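Local coordinates for protein lipolytic enzyme, G-D-S-L family (Bacteroides thetaiotaomicron, PDB 7BR2) that acts as a gut microbial serine esterase of the SGNH (GDSL) hydrolase family that metabolises the drug diltiazem, at residues A[21-26]-A[81-86]; A[130-135]-A[173-178]; A[237-242]-A[254-259]; A[261-266]-A[443-448]. All blocks are in the same frame, centred on the assembly; numbering follows the deposited sequence.

Interaction 1. Residues A[21-26]-A[81-86]; sequences RAVFLG and TVLMVT
Met84 lies alongside Phe24, both side chains leaving the same face of a parallel strand pair and pointing the same way. From its CG, anti to the carbonyl carbon (chi1 -83°), the methionine chain bends at chi2 and again at chi3, which curls its end over the ring. CB makes the first contact, 3.7 Å from Phe24 CD2, and CG follows at 3.8 Å from CE2. SD passes above the ring at 5.0 Å from its centroid, a distant Met-aromatic contact. The terminal methyl does the closer work: CE stands 3.8 Å from the Phe24 centroid and 15° off the normal, a CH-pi contact displaced toward the rim. The same CE also meets Ala22 CB at 3.8 Å, so one thioether fills the space beside two residues of 21-26.

On the reverse face, Leu83 CD1 rests near Val23 CB (4.1 Å) and Leu25 CB, with helix 64-75 packing on Leu25 and Leu83. Between the faces, backbone bonds alternate from Val82 N to Thr86 N in exact one-to-one register. At the starting end Arg21 O accepts from both Thr81 N and Val82 N, while Arg21 N donates to Thr81 OG1 (2.8 Å), a hydroxyl also bonded to Asp20. Strand 21-26 pairs on its other edge with 53-58, giving the 2-1-3-4-5 order of a five-stranded parallel sheet, the core of the three-layer alpha/beta fold typical of SGNH hydrolases.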
loop_
_atom_site.group_PDB
_atom_site.type_symbol
_atom_site.label_atom_id
_atom_site.label_comp_id
_atom_site.label_asym_id
_atom_site.label_seq_id
_atom_site.Cartn_x
_atom_site.Cartn_y
_atom_site.Cartn_z
ATOM N N ARG A 21 -4.540 14.592 3.121
ATOM C CA ARG A 21 -5.311 13.942 2.068
ATOM C C ARG A 21 -4.297 13.521 1.005
ATOM O O ARG A 21 -3.860 14.343 0.194
ATOM C CB ARG A 21 -6.379 14.886 1.524
ATOM C CG ARG A 21 -7.353 15.387 2.598
ATOM C CD ARG A 21 -8.212 16.548 2.102
ATOM N NE ARG A 21 -9.112 16.164 1.006
ATOM C CZ ARG A 21 -10.228 15.449 1.154
ATOM N NH1 ARG A 21 -10.602 14.998 2.354
ATOM N NH2 ARG A 21 -10.971 15.169 0.093
ATOM N N ALA A 22 -3.868 12.267 1.058
ATOM C CA ALA A 22 -2.818 11.744 0.191
ATOM C C ALA A 22 -3.456 11.022 -0.989
ATOM O O ALA A 22 -4.050 9.954 -0.817
ATOM C CB ALA A 22 -1.905 10.806 0.975
ATOM N N VAL A 23 -3.319 11.587 -2.192
ATOM C CA VAL A 23 -3.886 11.006 -3.405
ATOM C C VAL A 23 -2.769 10.344 -4.192
ATOM O O VAL A 23 -1.746 10.980 -4.484
ATOM C CB VAL A 23 -4.593 12.067 -4.261
ATOM C CG1 VAL A 23 -5.158 11.426 -5.527
ATOM C CG2 VAL A 23 -5.693 12.784 -3.461
ATOM N N PHE A 24 -2.970 9.066 -4.556
ATOM C CA PHE A 24 -2.006 8.291 -5.344
ATOM C C PHE A 24 -2.492 8.214 -6.786
ATOM O O PHE A 24 -3.346 7.388 -7.116
ATOM C CB PHE A 24 -1.838 6.891 -4.762
ATOM C CG PHE A 24 -1.071 6.860 -3.480
ATOM C CD1 PHE A 24 -1.715 7.051 -2.267
ATOM C CD2 PHE A 24 0.299 6.634 -3.481
ATOM C CE1 PHE A 24 -1.004 7.024 -1.061
ATOM C CE2 PHE A 24 1.012 6.596 -2.299
ATOM C CZ PHE A 24 0.359 6.798 -1.080
ATOM N N LEU A 25 -1.931 9.058 -7.645
ATOM C CA LEU A 25 -2.330 9.095 -9.042
ATOM C C LEU A 25 -1.564 8.039 -9.841
ATOM O O LEU A 25 -0.325 7.983 -9.787
ATOM C CB LEU A 25 -2.083 10.495 -9.608
ATOM C CG LEU A 25 -2.034 10.681 -11.125
ATOM C CD1 LEU A 25 -3.340 10.263 -11.763
ATOM C CD2 LEU A 25 -1.747 12.132 -11.422
ATOM N N GLY A 26 -2.283 7.207 -10.591
ATOM C CA GLY A 26 -1.555 6.162 -11.291
ATOM C C GLY A 26 -2.376 5.468 -12.353
ATOM O O GLY A 26 -3.433 5.949 -12.770
ATOM N N THR A 81 -3.585 17.244 -0.174
ATOM C CA THR A 81 -2.489 17.924 0.505
ATOM C C THR A 81 -1.145 17.324 0.118
ATOM O O THR A 81 -0.128 18.030 0.112
ATOM C CB THR A 81 -2.671 17.871 2.035
ATOM O OG1 THR A 81 -2.619 16.514 2.494
ATOM C CG2 THR A 81 -3.985 18.515 2.480
ATOM N N VAL A 82 -1.135 16.040 -0.229
ATOM C CA VAL A 82 0.036 15.340 -0.743
ATOM C C VAL A 82 -0.403 14.528 -1.955
ATOM O O VAL A 82 -1.325 13.714 -1.852
ATOM C CB VAL A 82 0.676 14.419 0.318
ATOM C CG1 VAL A 82 2.015 13.913 -0.175
ATOM C CG2 VAL A 82 0.856 15.160 1.641
ATOM N N LEU A 83 0.286 14.709 -3.080
ATOM C CA LEU A 83 -0.059 14.058 -4.344
ATOM C C LEU A 83 1.130 13.225 -4.807
ATOM O O LEU A 83 2.221 13.762 -5.024
ATOM C CB LEU A 83 -0.437 15.089 -5.415
ATOM C CG LEU A 83 -0.720 14.583 -6.842
ATOM C CD1 LEU A 83 -1.908 13.658 -6.867
ATOM C CD2 LEU A 83 -0.931 15.730 -7.809
ATOM N N MET A 84 0.935 11.913 -4.901
ATOM C CA MET A 84 1.927 11.013 -5.464
ATOM C C MET A 84 1.589 10.742 -6.927
ATOM O O MET A 84 0.424 10.537 -7.270
ATOM C CB MET A 84 1.987 9.709 -4.666
ATOM C CG MET A 84 2.850 9.784 -3.403
ATOM S SD MET A 84 2.329 11.004 -2.160
ATOM C CE MET A 84 0.700 10.402 -1.704
ATOM N N VAL A 85 2.607 10.769 -7.790
ATOM C CA VAL A 85 2.434 10.672 -9.238
ATOM C C VAL A 85 3.313 9.539 -9.762
ATOM O O VAL A 85 4.534 9.563 -9.578
ATOM C CB VAL A 85 2.770 12.000 -9.943
ATOM C CG1 VAL A 85 2.555 11.900 -11.444
ATOM C CG2 VAL A 85 1.959 13.158 -9.349
ATOM N N THR A 86 2.691 8.526 -10.368
ATOM C CA THR A 86 3.395 7.389 -10.952
ATOM C C THR A 86 2.778 7.036 -12.300
ATOM O O THR A 86 1.555 7.095 -12.468
ATOM C CB THR A 86 3.368 6.166 -10.028
ATOM O OG1 THR A 86 4.212 5.144 -10.577
ATOM C CG2 THR A 86 1.942 5.619 -9.858
#

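Interaction 2. Residues A[130-135]-A[173-178]; sequences TRIVMT and NGWEFT
Ile132 sets its CB and CG2 over one face of the Trp175 indole, and this apolar contact is the first of three kinds that join the two segments. Ile132 CB stands 3.6 Å from the centroid of the five-membered ring, only 6° off its normal, a CH-pi contact over the face, while CG2 reaches CD2 of the same indole at 3.7 Å. Asn173 CB lies over the opposite face, so the ring is held between the end of helix 155-173 and the sheet. Further along, Met134, bent at chi2 and chi3, brings CE to within 3.8 Å of Trp175 CE3, and its CB meets Phe177 CD2.

The ionic contact lies on the other face. Glu176 extends beyond CG toward the bent chain of Arg131, and OE2 meets NH1 at the guanidinium edge, the two planes standing 83° apart. The pair is a salt bridge, but its modelled length of 2.4 Å from NH1 to OE2 is doubtful. The backbone of Lys14 gives both groups a second partner, its N bonding Glu176 OE1 and its O bonding Arg131 NH1.

Backbone bonds supply the third kind: Met134 N to Glu176 O and Thr178 N to Met134 O, both 3.0 Å, with a weak one from Glu176 N to Ile132 O. They close a beta-alpha-beta crossover, apolar toward its helix and charged opposite, where the Lys14 backbone probably steadies both charges.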
loop_
_atom_site.group_PDB
_atom_site.type_symbol
_atom_site.label_atom_id
_atom_site.label_comp_id
_atom_site.label_asym_id
_atom_site.label_seq_id
_atom_site.Cartn_x
_atom_site.Cartn_y
_atom_site.Cartn_z
ATOM N N THR A 130 -0.057 21.991 -2.077
ATOM C CA THR A 130 -0.018 20.549 -2.310
ATOM C C THR A 130 1.426 20.086 -2.406
ATOM O O THR A 130 2.179 20.559 -3.263
ATOM C CB THR A 130 -0.784 20.162 -3.582
ATOM O OG1 THR A 130 -2.158 20.563 -3.475
ATOM C CG2 THR A 130 -0.718 18.642 -3.801
ATOM N N ARG A 131 1.814 19.185 -1.515
ATOM C CA ARG A 131 3.110 18.537 -1.616
ATOM C C ARG A 131 3.103 17.509 -2.749
ATOM O O ARG A 131 2.268 16.593 -2.762
ATOM C CB ARG A 131 3.457 17.880 -0.283
ATOM C CG ARG A 131 4.806 17.181 -0.265
ATOM C CD ARG A 131 5.383 17.110 1.145
ATOM N NE ARG A 131 4.580 16.375 2.121
ATOM C CZ ARG A 131 4.781 15.100 2.453
ATOM N NH1 ARG A 131 5.749 14.401 1.869
ATOM N NH2 ARG A 131 4.014 14.522 3.373
ATOM N N ILE A 132 4.045 17.644 -3.684
ATOM C CA ILE A 132 4.145 16.768 -4.849
ATOM C C ILE A 132 5.220 15.717 -4.591
ATOM O O ILE A 132 6.337 16.046 -4.174
ATOM C CB ILE A 132 4.454 17.572 -6.127
ATOM C CG1 ILE A 132 3.434 18.695 -6.331
ATOM C CG2 ILE A 132 4.429 16.675 -7.348
ATOM C CD1 ILE A 132 2.016 18.188 -6.550
ATOM N N VAL A 133 4.887 14.447 -4.826
ATOM C CA VAL A 133 5.822 13.340 -4.629
ATOM C C VAL A 133 5.885 12.507 -5.908
ATOM O O VAL A 133 4.946 11.756 -6.219
ATOM C CB VAL A 133 5.429 12.465 -3.432
ATOM C CG1 VAL A 133 6.419 11.329 -3.255
ATOM C CG2 VAL A 133 5.336 13.317 -2.157
ATOM N N MET A 134 7.001 12.606 -6.634
ATOM C CA MET A 134 7.216 11.721 -7.772
ATOM C C MET A 134 7.548 10.332 -7.254
ATOM O O MET A 134 8.441 10.181 -6.417
ATOM C CB MET A 134 8.351 12.251 -8.649
ATOM C CG MET A 134 8.063 13.580 -9.326
ATOM S SD MET A 134 6.805 13.461 -10.598
ATOM C CE MET A 134 5.576 14.627 -10.007
ATOM N N THR A 135 6.805 9.319 -7.700
ATOM C CA THR A 135 7.030 7.943 -7.256
ATOM C C THR A 135 7.244 7.092 -8.499
ATOM O O THR A 135 6.300 6.845 -9.259
ATOM C CB THR A 135 5.875 7.393 -6.414
ATOM O OG1 THR A 135 4.748 7.128 -7.261
ATOM C CG2 THR A 135 5.466 8.374 -5.378
ATOM N N ASN A 173 12.100 21.244 -9.265
ATOM C CA ASN A 173 10.911 21.915 -8.764
ATOM C C ASN A 173 10.764 21.860 -7.252
ATOM O O ASN A 173 9.801 22.413 -6.720
ATOM C CB ASN A 173 9.682 21.325 -9.451
ATOM C CG ASN A 173 9.716 21.554 -10.940
ATOM O OD1 ASN A 173 9.762 22.699 -11.378
ATOM N ND2 ASN A 173 9.697 20.483 -11.725
ATOM N N GLY A 174 11.693 21.232 -6.546
ATOM C CA GLY A 174 11.577 21.186 -5.105
ATOM C C GLY A 174 10.585 20.159 -4.621
ATOM O O GLY A 174 9.988 20.331 -3.552
ATOM N N TRP A 175 10.393 19.089 -5.383
ATOM C CA TRP A 175 9.498 18.002 -5.033
ATOM C C TRP A 175 10.300 16.828 -4.487
ATOM O O TRP A 175 11.479 16.666 -4.794
ATOM C CB TRP A 175 8.703 17.560 -6.256
ATOM C CG TRP A 175 7.912 18.653 -6.853
ATOM C CD1 TRP A 175 7.476 19.776 -6.218
ATOM C CD2 TRP A 175 7.405 18.716 -8.189
ATOM N NE1 TRP A 175 6.753 20.552 -7.084
ATOM C CE2 TRP A 175 6.686 19.923 -8.301
ATOM C CE3 TRP A 175 7.490 17.874 -9.301
ATOM C CZ2 TRP A 175 6.057 20.314 -9.488
ATOM C CZ3 TRP A 175 6.866 18.263 -10.482
ATOM C CH2 TRP A 175 6.157 19.469 -10.564
ATOM N N GLU A 176 9.632 15.987 -3.698
ATOM C CA GLU A 176 10.263 14.778 -3.196
ATOM C C GLU A 176 10.206 13.678 -4.252
ATOM O O GLU A 176 9.405 13.721 -5.186
ATOM C CB GLU A 176 9.598 14.318 -1.892
ATOM C CG GLU A 176 9.516 15.435 -0.845
ATOM C CD GLU A 176 8.628 15.100 0.348
ATOM O OE1 GLU A 176 9.118 15.207 1.491
ATOM O OE2 GLU A 176 7.442 14.758 0.146
ATOM N N PHE A 177 11.086 12.687 -4.106
ATOM C CA PHE A 177 11.168 11.604 -5.074
ATOM C C PHE A 177 11.427 10.295 -4.343
ATOM O O PHE A 177 12.255 10.238 -3.429
ATOM C CB PHE A 177 12.287 11.847 -6.108
ATOM C CG PHE A 177 12.508 10.684 -7.050
ATOM C CD1 PHE A 177 13.360 9.628 -6.715
ATOM C CD2 PHE A 177 11.849 10.637 -8.278
ATOM C CE1 PHE A 177 13.545 8.548 -7.578
ATOM C CE2 PHE A 177 12.034 9.562 -9.155
ATOM C CZ PHE A 177 12.886 8.517 -8.801
ATOM N N THR A 178 10.739 9.241 -4.780
ATOM C CA THR A 178 11.038 7.880 -4.368
ATOM C C THR A 178 10.794 6.965 -5.560
ATOM O O THR A 178 10.050 7.307 -6.481
ATOM C CB THR A 178 10.197 7.449 -3.170
ATOM O OG1 THR A 178 10.623 6.155 -2.740
ATOM C CG2 THR A 178 8.724 7.391 -3.546
#

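Interaction 3. Residues A[237-242]-A[254-259]; sequences NANKKQ and IKKIGK
Lys256 approaches the flat carbonyl group of Ala238 from above: NZ bonds O at 3.1 Å while standing 43° out of the carbonyl plane, and so does not use a lone pair. The carboxamide of Asn239 is a looser neighbour, its ND2 lying 4.2 Å from Lys256 NZ as the two side chains pass at an angle. The carboxamide of Asn237 bonds within its own loop, where OD1 accepts from Lys240 N at 2.8 Å and, weakly, from Asn239 N. That bond to the backbone three residues on is an Asx motif, and it shapes the turn connecting strand 232-237 with strand 242-247 of the mixed sheet. Residues 254-257 end strand 249-257, an outermost strand of the neighbouring antiparallel sheet, and meet the turn through side chains rather than backbone pairing. With an alanine in place of Lys256, the Ala238 carbonyl would probably lose its ammonium partner and Lys241 CG its contact with the lysine chain.

Lys241 bends at chi3 (41°), which lays CE against Ile254 O; separately, its CG lies 4.1 Å from Lys256 CD. Its NZ comes no closer to Ile254 O than 3.4 Å, at an angle too poor for a bond, and stands 4.1 Å from Lys255 NZ, a like-charge approach likely to cost some energy. Ile254 sets CD1 3.5 Å from Gln242 C, and Phe263 of the next strand touches this isoleucine as well.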
loop_
_atom_site.group_PDB
_atom_site.type_symbol
_atom_site.label_atom_id
_atom_site.label_comp_id
_atom_site.label_asym_id
_atom_site.label_seq_id
_atom_site.Cartn_x
_atom_site.Cartn_y
_atom_site.Cartn_z
ATOM N N ASN A 237 12.719 -7.359 33.670
ATOM C CA ASN A 237 13.560 -8.242 34.466
ATOM C C ASN A 237 12.716 -8.890 35.556
ATOM O O ASN A 237 12.168 -8.200 36.422
ATOM C CB ASN A 237 14.763 -7.485 35.035
ATOM C CG ASN A 237 15.641 -8.362 35.919
ATOM O OD1 ASN A 237 15.210 -8.812 36.980
ATOM N ND2 ASN A 237 16.837 -8.690 35.436
ATOM N N ALA A 238 12.636 -10.222 35.520
ATOM C CA ALA A 238 11.738 -10.928 36.424
ATOM C C ALA A 238 12.188 -10.838 37.877
ATOM O O ALA A 238 11.347 -10.742 38.774
ATOM C CB ALA A 238 11.606 -12.389 35.994
ATOM N N ASN A 239 13.496 -10.808 38.132
ATOM C CA ASN A 239 13.952 -10.785 39.516
ATOM C C ASN A 239 13.853 -9.405 40.156
ATOM O O ASN A 239 13.794 -9.311 41.386
ATOM C CB ASN A 239 15.396 -11.280 39.602
ATOM C CG ASN A 239 15.591 -12.640 38.947
ATOM O OD1 ASN A 239 16.552 -12.844 38.204
ATOM N ND2 ASN A 239 14.683 -13.581 39.226
ATOM N N LYS A 240 13.762 -8.340 39.362
ATOM C CA LYS A 240 13.704 -6.996 39.919
ATOM C C LYS A 240 12.288 -6.448 39.938
ATOM O O LYS A 240 11.985 -5.561 40.745
ATOM C CB LYS A 240 14.629 -6.055 39.144
ATOM C CG LYS A 240 16.116 -6.313 39.415
ATOM C CD LYS A 240 16.997 -5.098 39.116
ATOM C CE LYS A 240 17.361 -4.978 37.639
ATOM N NZ LYS A 240 18.485 -4.009 37.427
ATOM N N LYS A 241 11.424 -6.944 39.055
ATOM C CA LYS A 241 10.019 -6.558 39.022
ATOM C C LYS A 241 9.795 -5.121 38.551
ATOM O O LYS A 241 8.778 -4.507 38.883
ATOM C CB LYS A 241 9.354 -6.808 40.378
ATOM C CG LYS A 241 8.926 -8.261 40.562
ATOM C CD LYS A 241 7.932 -8.373 41.697
ATOM C CE LYS A 241 6.945 -7.210 41.626
ATOM N NZ LYS A 241 6.006 -7.122 42.775
ATOM N N GLN A 242 10.738 -4.546 37.810
ATOM C CA GLN A 242 10.484 -3.278 37.145
ATOM C C GLN A 242 10.798 -3.454 35.665
ATOM O O GLN A 242 11.452 -4.419 35.261
ATOM C CB GLN A 242 11.295 -2.111 37.746
ATOM C CG GLN A 242 10.479 -1.224 38.717
ATOM C CD GLN A 242 10.763 0.279 38.584
ATOM O OE1 GLN A 242 11.005 0.971 39.581
ATOM N NE2 GLN A 242 10.707 0.788 37.356
ATOM N N ILE A 254 3.682 -5.008 37.461
ATOM C CA ILE A 254 4.496 -6.213 37.416
ATOM C C ILE A 254 4.304 -6.975 38.719
ATOM O O ILE A 254 4.523 -6.439 39.810
ATOM C CB ILE A 254 5.970 -5.869 37.179
ATOM C CG1 ILE A 254 6.098 -4.918 35.986
ATOM C CG2 ILE A 254 6.793 -7.128 36.992
ATOM C CD1 ILE A 254 7.517 -4.619 35.578
ATOM N N LYS A 255 3.879 -8.231 38.610
ATOM C CA LYS A 255 3.617 -9.059 39.772
ATOM C C LYS A 255 4.222 -10.435 39.544
ATOM O O LYS A 255 4.279 -10.929 38.412
ATOM C CB LYS A 255 2.114 -9.170 40.033
ATOM C CG LYS A 255 1.494 -7.861 40.481
ATOM C CD LYS A 255 2.030 -7.407 41.828
ATOM C CE LYS A 255 1.400 -6.082 42.277
ATOM N NZ LYS A 255 2.369 -5.196 43.015
ATOM N N LYS A 256 4.668 -11.049 40.637
ATOM C CA LYS A 256 5.242 -12.390 40.628
ATOM C C LYS A 256 4.469 -13.257 41.603
ATOM O O LYS A 256 4.297 -12.886 42.767
ATOM C CB LYS A 256 6.720 -12.373 40.992
ATOM C CG LYS A 256 7.594 -12.968 39.924
ATOM C CD LYS A 256 8.972 -12.340 39.964
ATOM C CE LYS A 256 10.035 -13.332 40.421
ATOM N NZ LYS A 256 11.115 -12.682 41.227
ATOM N N ILE A 257 3.958 -14.377 41.117
ATOM C CA ILE A 257 3.147 -15.286 41.909
ATOM C C ILE A 257 3.748 -16.681 41.731
ATOM O O ILE A 257 3.621 -17.286 40.659
ATOM C CB ILE A 257 1.667 -15.243 41.488
ATOM C CG1 ILE A 257 1.085 -13.831 41.648
ATOM C CG2 ILE A 257 0.824 -16.200 42.292
ATOM C CD1 ILE A 257 -0.017 -13.472 40.638
ATOM N N GLY A 258 4.394 -17.197 42.772
ATOM C CA GLY A 258 5.182 -18.402 42.567
ATOM C C GLY A 258 6.291 -18.089 41.573
ATOM O O GLY A 258 7.063 -17.140 41.753
ATOM N N LYS A 259 6.356 -18.860 40.483
ATOM C CA LYS A 259 7.257 -18.570 39.372
ATOM C C LYS A 259 6.546 -18.002 38.150
ATOM O O LYS A 259 7.149 -17.949 37.071
ATOM C CB LYS A 259 7.998 -19.830 38.936
ATOM C CG LYS A 259 9.472 -19.756 39.219
ATOM C CD LYS A 259 9.853 -20.735 40.303
ATOM C CE LYS A 259 11.029 -20.236 41.134
ATOM N NZ LYS A 259 11.335 -21.244 42.192
#

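Interaction 4. Residues A[261-266]-A[443-448]; sequences ISFDYL and RKIVLR
Phe263 holds CG between its backbone N and carbonyl carbon (chi1 54°), a turn that swings the ring across to Ile445 on the facing strand. Ile445 has CG2 anti to the backbone N, with CG1 near -61°, and its forked side chain spreads over one face of the ring: CB sits 4.0 Å from the centroid in a CH-pi contact, CG2 touches CZ at 3.7 Å, and CD1 reaches CE2. The same CD1 continues to Tyr265 CB at 3.6 Å. A serine at Phe263 would probably leave Ile445 without its aromatic face and open a gap beside it on that face of the sheet. Next along, Ile261 CG2 packs on Leu447 CB at 3.7 Å.

Phe263 and Ile445 also form a hydrogen-bonded antiparallel pair, each N donating to the other's O at 2.9 Å; Ile261 with Leu447 and Tyr265 with Arg443 repeat the pattern. On the reverse face Lys444 CE and Val446 CG2 meet Ser262 CB. At the end of the pair Arg443 forms a salt bridge with Asp319 and a hydrogen bond with Gln348, while Tyr265 OH bonds Glu303. The ring-bearing face is thus mainly apolar, Ile261, Phe263 and Tyr265 packing on strand 232-237, its polar ends satisfied.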
loop_
_atom_site.group_PDB
_atom_site.type_symbol
_atom_site.label_atom_id
_atom_site.label_comp_id
_atom_site.label_asym_id
_atom_site.label_seq_id
_atom_site.Cartn_x
_atom_site.Cartn_y
_atom_site.Cartn_z
ATOM N N ILE A 261 4.903 -14.752 36.147
ATOM C CA ILE A 261 5.066 -13.308 36.147
ATOM C C ILE A 261 4.006 -12.700 35.238
ATOM O O ILE A 261 3.672 -13.259 34.191
ATOM C CB ILE A 261 6.491 -12.898 35.728
ATOM C CG1 ILE A 261 6.704 -11.400 35.960
ATOM C CG2 ILE A 261 6.779 -13.306 34.293
ATOM C CD1 ILE A 261 8.156 -10.975 35.880
ATOM N N SER A 262 3.463 -11.562 35.650
ATOM C CA SER A 262 2.364 -10.938 34.935
ATOM C C SER A 262 2.518 -9.431 35.014
ATOM O O SER A 262 3.116 -8.908 35.957
ATOM C CB SER A 262 1.017 -11.382 35.507
ATOM O OG SER A 262 0.782 -10.759 36.752
ATOM N N PHE A 263 2.030 -8.740 33.988
ATOM C CA PHE A 263 2.050 -7.286 34.023
ATOM C C PHE A 263 1.000 -6.728 33.071
ATOM O O PHE A 263 0.361 -7.457 32.305
ATOM C CB PHE A 263 3.443 -6.739 33.690
ATOM C CG PHE A 263 3.999 -7.239 32.394
ATOM C CD1 PHE A 263 4.684 -8.442 32.336
ATOM C CD2 PHE A 263 3.871 -6.491 31.233
ATOM C CE1 PHE A 263 5.217 -8.899 31.145
ATOM C CE2 PHE A 263 4.399 -6.942 30.037
ATOM C CZ PHE A 263 5.073 -8.146 29.989
ATOM N N ASP A 264 0.825 -5.412 33.150
ATOM C CA ASP A 264 -0.090 -4.661 32.308
ATOM C C ASP A 264 0.719 -3.932 31.245
ATOM O O ASP A 264 1.724 -3.270 31.558
ATOM C CB ASP A 264 -0.911 -3.681 33.144
ATOM C CG ASP A 264 -1.967 -4.385 33.990
ATOM O OD1 ASP A 264 -2.269 -5.569 33.720
ATOM O OD2 ASP A 264 -2.479 -3.768 34.945
ATOM N N TYR A 265 0.302 -4.117 29.992
ATOM C CA TYR A 265 0.972 -3.600 28.806
ATOM C C TYR A 265 0.016 -2.649 28.096
ATOM O O TYR A 265 -1.073 -3.061 27.687
ATOM C CB TYR A 265 1.359 -4.778 27.908
ATOM C CG TYR A 265 1.752 -4.469 26.482
ATOM C CD1 TYR A 265 2.809 -3.618 26.192
ATOM C CD2 TYR A 265 1.074 -5.051 25.428
ATOM C CE1 TYR A 265 3.171 -3.357 24.889
ATOM C CE2 TYR A 265 1.428 -4.796 24.121
ATOM C CZ TYR A 265 2.478 -3.952 23.859
ATOM O OH TYR A 265 2.832 -3.701 22.549
ATOM N N LEU A 266 0.390 -1.381 27.975
ATOM C CA LEU A 266 -0.425 -0.441 27.210
ATOM C C LEU A 266 0.437 0.092 26.073
ATOM O O LEU A 266 1.293 0.952 26.283
ATOM C CB LEU A 266 -0.983 0.688 28.085
ATOM C CG LEU A 266 -1.774 1.740 27.280
ATOM C CD1 LEU A 266 -3.021 1.125 26.602
ATOM C CD2 LEU A 266 -2.171 2.953 28.112
ATOM N N ARG A 443 -3.506 -4.517 28.059
ATOM C CA ARG A 443 -3.508 -5.968 27.899
ATOM C C ARG A 443 -2.756 -6.626 29.051
ATOM O O ARG A 443 -1.644 -6.211 29.401
ATOM C CB ARG A 443 -2.875 -6.368 26.566
ATOM C CG ARG A 443 -3.530 -5.743 25.353
ATOM C CD ARG A 443 -4.956 -6.251 25.168
ATOM N NE ARG A 443 -5.550 -5.730 23.942
ATOM C CZ ARG A 443 -6.765 -6.049 23.502
ATOM N NH1 ARG A 443 -7.523 -6.898 24.189
ATOM N NH2 ARG A 443 -7.217 -5.520 22.370
ATOM N N LYS A 444 -3.341 -7.685 29.592
ATOM C CA LYS A 444 -2.779 -8.421 30.717
ATOM C C LYS A 444 -1.890 -9.545 30.195
ATOM O O LYS A 444 -2.387 -10.540 29.663
ATOM C CB LYS A 444 -3.919 -8.964 31.567
ATOM C CG LYS A 444 -3.522 -9.964 32.609
ATOM C CD LYS A 444 -2.907 -9.371 33.842
ATOM C CE LYS A 444 -2.398 -10.514 34.733
ATOM N NZ LYS A 444 -3.395 -11.652 34.893
ATOM N N ILE A 445 -0.576 -9.395 30.357
ATOM C CA ILE A 445 0.394 -10.371 29.871
ATOM C C ILE A 445 0.817 -11.268 31.027
ATOM O O ILE A 445 1.149 -10.778 32.113
ATOM C CB ILE A 445 1.602 -9.671 29.230
ATOM C CG1 ILE A 445 1.124 -8.831 28.035
ATOM C CG2 ILE A 445 2.649 -10.694 28.836
ATOM C CD1 ILE A 445 2.230 -8.196 27.207
ATOM N N VAL A 446 0.824 -12.580 30.788
ATOM C CA VAL A 446 1.133 -13.584 31.798
ATOM C C VAL A 446 2.127 -14.568 31.206
ATOM O O VAL A 446 1.940 -15.048 30.080
ATOM C CB VAL A 446 -0.132 -14.336 32.257
ATOM C CG1 VAL A 446 0.241 -15.576 33.050
ATOM C CG2 VAL A 446 -1.066 -13.427 33.035
ATOM N N LEU A 447 3.182 -14.868 31.961
ATOM C CA LEU A 447 4.100 -15.951 31.649
ATOM C C LEU A 447 3.959 -16.960 32.774
ATOM O O LEU A 447 4.389 -16.704 33.909
ATOM C CB LEU A 447 5.538 -15.457 31.501
ATOM C CG LEU A 447 5.733 -14.624 30.227
ATOM C CD1 LEU A 447 6.918 -13.700 30.353
ATOM C CD2 LEU A 447 5.843 -15.484 28.985
ATOM N N ARG A 448 3.341 -18.087 32.449
ATOM C CA ARG A 448 3.023 -19.132 33.407
ATOM C C ARG A 448 4.057 -20.234 33.219
ATOM O O ARG A 448 4.221 -20.736 32.105
ATOM C CB ARG A 448 1.616 -19.668 33.139
ATOM C CG ARG A 448 1.222 -20.884 33.950
ATOM C CD ARG A 448 -0.150 -21.424 33.527
ATOM N NE ARG A 448 -1.241 -20.450 33.567
ATOM C CZ ARG A 448 -2.424 -20.637 32.983
ATOM N NH1 ARG A 448 -2.656 -21.748 32.294
ATOM N NH2 ARG A 448 -3.371 -19.710 33.070
#

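Interactions 1 and 2 belong to one parallel sheet, their centres 10 Å apart, and share the border between strands 82-85 and 131-136, where Leu83 N meets Arg131 O and Leu83 O meets Val133 N, both at 2.8 Å. Strand 21-26 runs toward Ser28, which with His207 and Asp204 has the geometry of a catalytic triad, consistent with the serine esterase family. Interactions 3 and 4 form a second pair, 11 Å apart by centres, joined through Lys255 N and Ser262 O at 2.8 Å in an antiparallel sheet. The pairs are remote: interactions 1 and 4 lie 42 Å apart, centre to centre, with their nearest atoms about 26 Å apart.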